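Local atomic coordinates of glutamate racemase (Campylobacter jejuni, PDB entry 3UHF), a protein that belongs to the Asp/Glu/hydantoin racemase family, has an alpha/beta fold with two parallel beta-sheets, and is modelled here with D-glutamic acid in a pocket. Residues K41-E45 with A46-D50; F252-S255 with S256-S260; D80-Q84 with F85-M89. One frame throughout, in Å; residues are numbered along the deposited sequence. Where two conformers were deposited one is given.

Interaction 1 (K41-E45 with A46-D50)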
# COMPACT_ATOMS: atom_id res chain seq x y z
N LYS A 41 0.90 -9.51 -1.20
CA LYS A 41 0.85 -10.62 -0.26
C LYS A 41 -0.54 -10.77 0.35
O LYS A 41 -1.09 -11.87 0.40
CB LYS A 41 1.91 -10.45 0.83
CG LYS A 41 2.00 -11.61 1.80
CD LYS A 41 3.25 -11.44 2.67
CE LYS A 41 3.49 -12.65 3.56
NZ LYS A 41 2.41 -12.82 4.56
N SER A 42 -1.12 -9.66 0.82
CA SER A 42 -2.44 -9.72 1.43
C SER A 42 -3.49 -10.18 0.43
O SER A 42 -4.34 -11.02 0.76
CB SER A 42 -2.84 -8.35 1.99
OG SER A 42 -1.87 -7.87 2.90
N LEU A 43 -3.43 -9.63 -0.78
CA LEU A 43 -4.41 -9.98 -1.82
C LEU A 43 -4.32 -11.44 -2.23
O LEU A 43 -5.33 -12.11 -2.45
CB LEU A 43 -4.20 -9.10 -3.05
CG LEU A 43 -4.41 -7.60 -2.84
CD1 LEU A 43 -3.90 -6.83 -4.05
CD2 LEU A 43 -5.89 -7.32 -2.60
N TYR A 44 -3.09 -11.93 -2.31
CA TYR A 44 -2.79 -13.29 -2.71
C TYR A 44 -3.26 -14.28 -1.66
O TYR A 44 -3.91 -15.28 -1.98
CB TYR A 44 -1.27 -13.37 -2.88
CG TYR A 44 -0.72 -14.68 -3.39
CD1 TYR A 44 -1.09 -15.18 -4.63
CD2 TYR A 44 0.22 -15.38 -2.65
CE1 TYR A 44 -0.55 -16.37 -5.10
CE2 TYR A 44 0.75 -16.56 -3.11
CZ TYR A 44 0.37 -17.05 -4.33
OH TYR A 44 0.91 -18.24 -4.78
N GLU A 45 -2.93 -14.02 -0.40
CA GLU A 45 -3.28 -14.96 0.67
C GLU A 45 -4.78 -14.98 0.94
O GLU A 45 -5.32 -15.98 1.41
CB GLU A 45 -2.47 -14.67 1.93
CG GLU A 45 -0.96 -14.81 1.69
CD GLU A 45 -0.11 -14.51 2.92
OE1 GLU A 45 -0.65 -14.03 3.95
OE2 GLU A 45 1.11 -14.75 2.86
N ALA A 46 -5.46 -13.88 0.62
CA ALA A 46 -6.91 -13.80 0.79
C ALA A 46 -7.69 -14.62 -0.25
O ALA A 46 -8.90 -14.81 -0.11
CB ALA A 46 -7.36 -12.34 0.76
N ARG A 47 -6.99 -15.10 -1.27
CA ARG A 47 -7.58 -15.91 -2.34
C ARG A 47 -8.80 -15.28 -3.00
O ARG A 47 -9.85 -15.92 -3.15
CB ARG A 47 -7.92 -17.32 -1.82
CG ARG A 47 -6.70 -18.08 -1.34
CD ARG A 47 -6.90 -19.58 -1.39
NE ARG A 47 -5.67 -20.29 -1.05
CZ ARG A 47 -5.45 -21.57 -1.29
NH1 ARG A 47 -6.38 -22.31 -1.89
NH2 ARG A 47 -4.30 -22.13 -0.94
N LEU A 48 -8.65 -14.02 -3.42
CA LEU A 48 -9.76 -13.27 -4.00
C LEU A 48 -9.80 -13.40 -5.51
O LEU A 48 -10.87 -13.31 -6.12
CB LEU A 48 -9.62 -11.79 -3.65
CG LEU A 48 -9.53 -11.35 -2.19
CD1 LEU A 48 -9.26 -9.86 -2.13
CD2 LEU A 48 -10.80 -11.69 -1.44
N PHE A 49 -8.63 -13.58 -6.12
CA PHE A 49 -8.52 -13.50 -7.58
C PHE A 49 -7.86 -14.72 -8.20
O PHE A 49 -7.14 -15.45 -7.53
CB PHE A 49 -7.73 -12.25 -7.95
CG PHE A 49 -8.21 -11.02 -7.26
CD1 PHE A 49 -7.41 -10.38 -6.33
CD2 PHE A 49 -9.48 -10.53 -7.51
CE1 PHE A 49 -7.86 -9.25 -5.68
CE2 PHE A 49 -9.93 -9.40 -6.85
CZ PHE A 49 -9.12 -8.76 -5.94
N ASP A 50 -8.11 -14.91 -9.49
CA ASP A 50 -7.56 -16.03 -10.22
C ASP A 50 -6.19 -15.67 -10.79
O ASP A 50 -5.33 -16.53 -10.95
CB ASP A 50 -8.50 -16.42 -11.36
CG ASP A 50 -9.87 -16.82 -10.87
OD1 ASP A 50 -9.95 -17.71 -9.99
OD2 ASP A 50 -10.88 -16.24 -11.34
O HOH W 1 -6.13 -13.29 -4.82
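A Schellman motif closes helix 37-45, with Ala-46 and Arg-47 bonded back into the last turn, to Ser-42 and Tyr-44. Ala-46 N donates to Ser-42 O at 3.1 Å, still in helical fashion. Arg-47 N, where the chain swings into positive phi (53°), reaches Tyr-44 O at 3.2 Å, coming from well above the plane of that carbonyl instead of along a lone pair. Leu-43 O, the carbonyl between these two, accepts from a water at 2.8 Å, and that water in turn accepts from Phe-49 N at 2.8 Å, so it bridges the end of the helix to the chain leading into strand 51-56.

Beside these backbone bonds the side chains close the corner. Leu-43 sends CD2 to the edge of the Phe-49 ring, 4.1 Å from CE1 and near the ring plane, while CD1 of Leu-48 lies 4.2 Å from CD2 of Leu-43. With CG of Phe-49 beside its own backbone N (chi1 -49°), the ring is turned back toward the helix. Leu-43 also rests on Val-29 and Phe-49 on Ile-27, both in strand 26-31, and Leu-235 of helix 227-238 covers Leu-43 as well.

On the helix itself, Lys-41 and Glu-45, one turn apart, form a salt bridge: NZ of Lys-41 lies 2.9 Å from OE2 of Glu-45, on its syn side but tilted out of the carboxylate plane. Back at the corner, CB of Leu-48 sits over the centre of the neighbouring Phe-49 ring, 3.6 Å above its plane.

Interaction 2 (F252-S255 with S256-S260); sequences FYAS and SDVES
With chi1 at 71°, Val-258 tucks CG1 between its backbone N and carbonyl carbon and swings CG2 anti to the N, laying that methyl against the backbone of Phe-252, Tyr-253 and Ala-254. CG2 of Val-258 comes within 3.6 Å of Ala-254 N and 3.7 Å of Phe-252 O, and it lies 4.0 Å from Ala-254 CB. A single methyl thus spans three residues of the strand, touching main chain at each of them. The side chains of Ala-254 and Val-258 both start out toward each other, and their CA atoms are only 5.0 Å apart. Ala-254 CB also touches Ser-256 O, at 3.5 Å, on the inside of the turn.

The bend between them is held from outside. Ser-255 OG is hydrogen-bonded to Asp-57 OD1 and Ala-59 N, and Ser-256 O to Thr-58 OG1, so the loop after strand 51-56 braces the corner. Asp-257 then takes a positive phi (39°) and serves as N-cap of helix 258-268. Its OD1 accepts a weak bond from Ser-260 N at 3.5 Å, and its own carbonyl O takes a second weak one from the same N at 3.2 Å. Farther back, the Phe-252 ring leads away from the turn to lie against Lys-262 and Ala-265 of the same helix and against Leu-37 and Leu-40 of helix 37-45.

This is a tight strand-to-helix connection of an alpha/beta fold: strand 249-254, an edge strand of the five-stranded parallel sheet, passes through a short turn straight into the capped last helix of the modelled chain.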
# COMPACT_ATOMS: atom_id res chain seq x y z
N PHE A 252 4.85 -10.90 -12.88
CA PHE A 252 5.60 -9.74 -12.42
C PHE A 252 6.23 -8.98 -13.58
O PHE A 252 6.86 -9.58 -14.45
CB PHE A 252 6.70 -10.19 -11.45
CG PHE A 252 6.16 -10.78 -10.19
CD1 PHE A 252 6.01 -12.16 -10.06
CD2 PHE A 252 5.78 -9.96 -9.13
CE1 PHE A 252 5.50 -12.71 -8.90
CE2 PHE A 252 5.27 -10.51 -7.96
CZ PHE A 252 5.12 -11.88 -7.85
N TYR A 253 6.05 -7.67 -13.58
CA TYR A 253 6.72 -6.79 -14.53
C TYR A 253 7.37 -5.63 -13.80
O TYR A 253 6.90 -5.21 -12.74
CB TYR A 253 5.72 -6.27 -15.55
CG TYR A 253 5.08 -7.37 -16.37
CD1 TYR A 253 5.63 -7.78 -17.58
CD2 TYR A 253 3.91 -7.99 -15.94
CE1 TYR A 253 5.04 -8.78 -18.33
CE2 TYR A 253 3.31 -8.99 -16.69
CZ TYR A 253 3.88 -9.39 -17.88
OH TYR A 253 3.28 -10.38 -18.63
N ALA A 254 8.46 -5.10 -14.36
CA ALA A 254 9.11 -3.96 -13.74
C ALA A 254 9.80 -3.13 -14.80
O ALA A 254 10.22 -3.65 -15.84
CB ALA A 254 10.10 -4.41 -12.67
N SER A 255 9.94 -1.84 -14.54
CA SER A 255 10.59 -0.95 -15.50
C SER A 255 12.11 -1.09 -15.47
O SER A 255 12.82 -0.50 -16.29
CB SER A 255 10.16 0.49 -15.29
OG SER A 255 10.38 0.91 -13.96
N SER A 256 12.63 -1.87 -14.51
CA SER A 256 14.05 -2.21 -14.50
C SER A 256 14.27 -3.52 -13.74
O SER A 256 13.52 -3.81 -12.82
CB SER A 256 14.87 -1.09 -13.87
OG SER A 256 14.55 -0.94 -12.50
N ASP A 257 15.27 -4.29 -14.15
CA ASP A 257 15.73 -5.47 -13.41
C ASP A 257 14.58 -6.28 -12.79
O ASP A 257 14.46 -6.37 -11.57
CB ASP A 257 16.71 -5.05 -12.32
CG ASP A 257 17.45 -6.23 -11.70
OD1 ASP A 257 17.30 -7.36 -12.21
OD2 ASP A 257 18.17 -6.04 -10.70
N VAL A 258 13.72 -6.83 -13.64
CA VAL A 258 12.54 -7.53 -13.16
C VAL A 258 12.90 -8.78 -12.35
O VAL A 258 12.16 -9.18 -11.46
CB VAL A 258 11.55 -7.85 -14.30
CG1 VAL A 258 12.10 -8.95 -15.22
CG2 VAL A 258 10.18 -8.24 -13.73
N GLU A 259 14.05 -9.39 -12.64
CA GLU A 259 14.44 -10.60 -11.93
C GLU A 259 14.67 -10.33 -10.44
O GLU A 259 14.39 -11.18 -9.59
CB GLU A 259 15.66 -11.27 -12.58
CG GLU A 259 15.37 -11.85 -13.96
CD GLU A 259 14.16 -12.79 -13.97
OE1 GLU A 259 13.36 -12.73 -14.93
OE2 GLU A 259 14.01 -13.58 -13.01
N SER A 260 15.18 -9.15 -10.12
CA SER A 260 15.36 -8.75 -8.73
C SER A 260 14.00 -8.63 -8.04
O SER A 260 13.83 -9.00 -6.88
CB SER A 260 16.13 -7.43 -8.63
OG SER A 260 16.21 -6.99 -7.29

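Interaction 3 (D80-Q84 with F85-M89)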
# COMPACT_ATOMS: atom_id res chain seq x y z
N ASP A 80 -1.31 3.17 -18.82
CA ASP A 80 -1.05 2.80 -20.21
C ASP A 80 -0.44 1.40 -20.32
O ASP A 80 -0.85 0.61 -21.16
CB ASP A 80 -0.10 3.80 -20.88
CG ASP A 80 -0.75 5.13 -21.15
OD1 ASP A 80 -1.99 5.22 -21.10
OD2 ASP A 80 -0.00 6.09 -21.44
N PHE A 81 0.53 1.10 -19.46
CA PHE A 81 1.17 -0.21 -19.45
C PHE A 81 0.17 -1.33 -19.24
O PHE A 81 0.26 -2.38 -19.88
CB PHE A 81 2.25 -0.30 -18.36
CG PHE A 81 2.83 -1.67 -18.21
CD1 PHE A 81 3.83 -2.11 -19.07
CD2 PHE A 81 2.37 -2.54 -17.23
CE1 PHE A 81 4.37 -3.38 -18.94
CE2 PHE A 81 2.90 -3.81 -17.10
CZ PHE A 81 3.89 -4.23 -17.95
N PHE A 82 -0.78 -1.10 -18.35
CA PHE A 82 -1.75 -2.12 -17.96
C PHE A 82 -2.80 -2.39 -19.03
O PHE A 82 -3.42 -3.45 -19.05
CB PHE A 82 -2.44 -1.73 -16.66
CG PHE A 82 -1.74 -2.21 -15.44
CD1 PHE A 82 -1.02 -1.33 -14.64
CD2 PHE A 82 -1.77 -3.55 -15.09
CE1 PHE A 82 -0.37 -1.78 -13.52
CE2 PHE A 82 -1.11 -3.99 -13.96
CZ PHE A 82 -0.41 -3.11 -13.18
N GLU A 83 -3.00 -1.43 -19.93
CA GLU A 83 -4.12 -1.53 -20.86
C GLU A 83 -3.95 -2.68 -21.86
O GLU A 83 -4.91 -3.06 -22.54
CB GLU A 83 -4.39 -0.20 -21.56
CG GLU A 83 -3.57 0.06 -22.80
CD GLU A 83 -3.96 1.37 -23.48
OE1 GLU A 83 -4.59 2.22 -22.81
OE2 GLU A 83 -3.64 1.55 -24.68
N GLN A 84 -2.76 -3.25 -21.92
CA GLN A 84 -2.49 -4.39 -22.79
C GLN A 84 -2.96 -5.71 -22.16
O GLN A 84 -2.95 -6.75 -22.83
CB GLN A 84 -1.00 -4.48 -23.10
CG GLN A 84 -0.14 -4.85 -21.90
CD GLN A 84 1.35 -4.80 -22.19
OE1 GLN A 84 1.90 -5.66 -22.88
NE2 GLN A 84 2.03 -3.79 -21.64
N PHE A 85 -3.39 -5.67 -20.91
CA PHE A 85 -3.66 -6.90 -20.16
C PHE A 85 -5.13 -7.30 -19.99
O PHE A 85 -5.41 -8.44 -19.60
CB PHE A 85 -2.97 -6.86 -18.79
CG PHE A 85 -1.48 -6.97 -18.87
CD1 PHE A 85 -0.88 -8.18 -19.17
CD2 PHE A 85 -0.67 -5.86 -18.65
CE1 PHE A 85 0.50 -8.28 -19.24
CE2 PHE A 85 0.70 -5.96 -18.72
CZ PHE A 85 1.28 -7.18 -19.02
N GLN A 86 -6.05 -6.39 -20.27
CA GLN A 86 -7.48 -6.64 -20.06
C GLN A 86 -7.81 -7.03 -18.61
O GLN A 86 -8.32 -8.12 -18.36
CB GLN A 86 -8.01 -7.71 -21.03
CG GLN A 86 -7.95 -7.34 -22.50
CD GLN A 86 -6.67 -7.80 -23.18
OE1 GLN A 86 -6.25 -8.94 -23.03
NE2 GLN A 86 -6.05 -6.90 -23.94
N ILE A 87 -7.51 -6.14 -17.67
CA ILE A 87 -7.77 -6.43 -16.26
C ILE A 87 -9.17 -5.99 -15.84
O ILE A 87 -9.73 -5.06 -16.41
CB ILE A 87 -6.73 -5.77 -15.34
CG1 ILE A 87 -6.65 -4.27 -15.61
CG2 ILE A 87 -5.36 -6.41 -15.54
CD1 ILE A 87 -5.68 -3.54 -14.67
N ASP A 88 -9.71 -6.65 -14.82
CA ASP A 88 -11.05 -6.37 -14.32
C ASP A 88 -11.07 -5.17 -13.39
O ASP A 88 -12.10 -4.49 -13.27
CB ASP A 88 -11.62 -7.59 -13.61
CG ASP A 88 -11.85 -8.77 -14.54
OD1 ASP A 88 -12.12 -8.53 -15.74
OD2 ASP A 88 -11.75 -9.92 -14.08
N MET A 89 -9.95 -4.93 -12.71
CA MET A 89 -9.77 -3.73 -11.92
C MET A 89 -8.30 -3.52 -11.58
O MET A 89 -7.48 -4.43 -11.73
CB MET A 89 -10.61 -3.76 -10.64
CG MET A 89 -10.07 -4.61 -9.52
SD MET A 89 -11.18 -4.57 -8.09
CE MET A 89 -10.55 -5.94 -7.15
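Phe-85 N donates to Phe-82 O at 2.9 Å, a fairly straight bond that comes from above the plane of the carbonyl. The same oxygen lies at the edge of the Phe-85 ring. A second bond runs close by: Gln-84 NE2 gives a proton to Phe-81 O, also at 2.9 Å, with the donor in the carbonyl plane on a lone pair and the acceptor close to the plane of the amide. That bond fixes how the amide is turned and holds NE2 over one face of the Phe-81 ring, 3.5 Å above its plane and toward the rim.

The bond from Phe-85 to Phe-82 closes a type I beta turn from Phe-82 to Phe-85, on the way from helix 68-82 to strand 89-92 of the five-stranded parallel sheet. Within the turn the Gln-84 side chain lies alongside Phe-85, pointing the same way. Its CG sits between the backbone N and the carbonyl carbon (chi1 68°), and the chain beyond is extended, so the methylene makes a CH-pi contact with the ring, CG of Gln-84 being 3.7 Å from the Phe-85 centroid. The amide follows, stacked on that face with its plane 23° from the ring's.

The rings of Phe-81 and Phe-85 meet obliquely, planes at 56°, with CE2 of Phe-81 3.5 Å from CE2 of Phe-85 at the edge of the latter. Phe-81 is also stacked on Tyr-55, and Phe-85 meets the ring of Tyr-253, so aromatic packing continues into the sheet. Deeper in, Phe-82 is buried against Ile-53 and Tyr-55 of strand 51-56 and Phe-30 of strand 26-31. Ile-87, with its CB directed toward residues 80-84, brings CD1 obliquely to CD2 of Phe-82 at 3.9 Å.

How the interactions relate
All three contacts lie at connections between helices and strands of the five-stranded sheet: interactions 1 and 3 lead from a helix into a strand, interaction 2 from a strand into a helix. Interaction 3 touches both others. Phe-49 CZ packs 3.4 Å from Met-89 CE, while Tyr-253 brings its OH to 3.5 Å from Phe-85 CE1 and its CB to 3.6 Å from Phe-81 CZ. Interactions 1 and 2 do not touch, their nearest atoms being about 8 Å apart. None reaches the bound D-glutamic acid: the side chains of Ser-255, Ser-42 and Phe-82 lie about 11, 13 and 13 Å from it.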